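Local coordinates for Lmo0740 protein (Listeria monocytogenes, PDB 4RFA) that probably acts as a Crp-family transcription regulator, pairing a cyclic nucleotide-binding-like domain with a C-terminal helix-turn-helix DNA-binding domain, at residues Leu201-Leu204 with Val205-Glu208. Numbering follows the deposited sequence.
Sequences LTEL and VEEE
Val-205 N donates to Leu-201 O over 3.1 Å, the first of the i to i+4 bonds that carry helix 194-206 into its final turn. One residue on, Glu-206 N bonds to Thr-202 O at 2.9 Å, although the place of that carbonyl oxygen is less certain in the model. With CG anti to its own carbonyl carbon (chi1 -64°) and the chain extended beyond, the Glu-206 side chain runs back along the helix, and its OE2 comes 3.6 Å from Thr-202 CG2. That is a methyl against a carboxylate oxygen, a van der Waals touch; the Thr-202 hydroxyl bonds instead to Lys-213. Glu-207 N then reaches Glu-203 O at 2.8 Å. The Glu-207 side chain also folds back, its CG 3.2 Å from Glu-203 O and its OE1 4.1 Å from Leu-204 CD1. Leu-204 itself is buried against Ile-154, Tyr-155 and Leu-158 of helix 150-165. At Glu-208 phi turns positive (64°), and its N bonds to Val-205 O at 2.9 Å, so that the helix closes in a Schellman motif; a separate backbone bond joins Leu-204 to Leu-210 beyond the turn. Glu-203 OE1 and Glu-207 OE2 stand 4.6 Å apart, yet both form salt bridges to Lys-151, whose positive charge probably offsets their mutual repulsion and ties this helix end to helix 150-165.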
loop_
_atom_site.group_PDB
_atom_site.type_symbol
_atom_site.label_atom_id
_atom_site.label_comp_id
_atom_site.label_asym_id
_atom_site.label_seq_id
_atom_site.Cartn_x
_atom_site.Cartn_y
_atom_site.Cartn_z
ATOM N N LEU A 201 12.715 -22.451 -9.809
ATOM C CA LEU A 201 11.599 -23.344 -9.984
ATOM C C LEU A 201 12.006 -24.812 -9.846
ATOM O O LEU A 201 11.247 -25.607 -9.268
ATOM C CB LEU A 201 10.891 -23.130 -11.335
ATOM C CG LEU A 201 10.143 -21.807 -11.500
ATOM C CD1 LEU A 201 9.738 -21.627 -12.953
ATOM C CD2 LEU A 201 8.935 -21.751 -10.596
ATOM N N THR A 202 13.197 -25.175 -10.303
ATOM C CA THR A 202 13.671 -26.580 -10.146
ATOM C C THR A 202 13.835 -26.931 -8.681
ATOM O O THR A 202 13.336 -27.970 -8.211
ATOM C CB THR A 202 14.987 -26.806 -10.897
ATOM O OG1 THR A 202 14.735 -26.591 -12.276
ATOM C CG2 THR A 202 15.529 -28.219 -10.709
ATOM N N GLU A 203 14.468 -26.027 -7.935
ATOM C CA GLU A 203 14.639 -26.236 -6.502
ATOM C C GLU A 203 13.288 -26.411 -5.805
ATOM O O GLU A 203 13.136 -27.299 -4.998
ATOM C CB GLU A 203 15.424 -25.099 -5.881
ATOM C CG GLU A 203 16.878 -25.038 -6.313
ATOM C CD GLU A 203 17.568 -23.814 -5.726
ATOM O OE1 GLU A 203 17.574 -23.665 -4.490
ATOM O OE2 GLU A 203 18.086 -22.987 -6.498
ATOM N N LEU A 204 12.318 -25.570 -6.141
ATOM C CA LEU A 204 11.001 -25.608 -5.535
ATOM C C LEU A 204 10.263 -26.925 -5.832
ATOM O O LEU A 204 9.464 -27.390 -5.035
ATOM C CB LEU A 204 10.164 -24.391 -6.001
ATOM C CG LEU A 204 10.100 -23.163 -5.000
ATOM C CD1 LEU A 204 11.465 -22.682 -4.581
ATOM C CD2 LEU A 204 9.303 -22.004 -5.587
ATOM N N VAL A 205 10.514 -27.514 -6.989
ATOM C CA VAL A 205 9.931 -28.832 -7.279
ATOM C C VAL A 205 10.666 -29.874 -6.450
ATOM O O VAL A 205 10.016 -30.672 -5.813
ATOM C CB VAL A 205 9.800 -29.168 -8.790
ATOM C CG1 VAL A 205 11.009 -28.739 -9.574
ATOM C CG2 VAL A 205 9.552 -30.667 -9.039
ATOM N N GLU A 206 11.990 -29.779 -6.331
ATOM C CA GLU A 206 12.762 -30.731 -5.509
ATOM C C GLU A 206 12.300 -30.658 -4.071
ATOM O O GLU A 206 12.146 -31.680 -3.417
ATOM C CB GLU A 206 14.277 -30.508 -5.637
ATOM C CG GLU A 206 14.759 -30.774 -7.074
ATOM C CD GLU A 206 16.146 -30.230 -7.452
ATOM O OE1 GLU A 206 16.632 -29.244 -6.829
ATOM O OE2 GLU A 206 16.727 -30.787 -8.436
ATOM N N GLU A 207 11.987 -29.454 -3.597
ATOM C CA GLU A 207 11.522 -29.280 -2.242
ATOM C C GLU A 207 10.029 -29.551 -2.048
ATOM O O GLU A 207 9.478 -29.308 -0.983
ATOM C CB GLU A 207 11.854 -27.865 -1.829
ATOM C CG GLU A 207 13.350 -27.598 -1.833
ATOM C CD GLU A 207 13.673 -26.123 -1.677
ATOM O OE1 GLU A 207 12.738 -25.287 -1.706
ATOM O OE2 GLU A 207 14.861 -25.796 -1.510
ATOM N N GLU A 208 9.367 -30.005 -3.102
ATOM C CA GLU A 208 7.956 -30.382 -3.063
ATOM C C GLU A 208 7.025 -29.241 -2.768
ATOM O O GLU A 208 5.889 -29.457 -2.393
ATOM C CB GLU A 208 7.713 -31.560 -2.140
ATOM C CG GLU A 208 8.609 -32.737 -2.509
ATOM C CD GLU A 208 8.218 -34.054 -1.882
ATOM O OE1 GLU A 208 7.061 -34.196 -1.456
ATOM O OE2 GLU A 208 9.079 -34.959 -1.848
#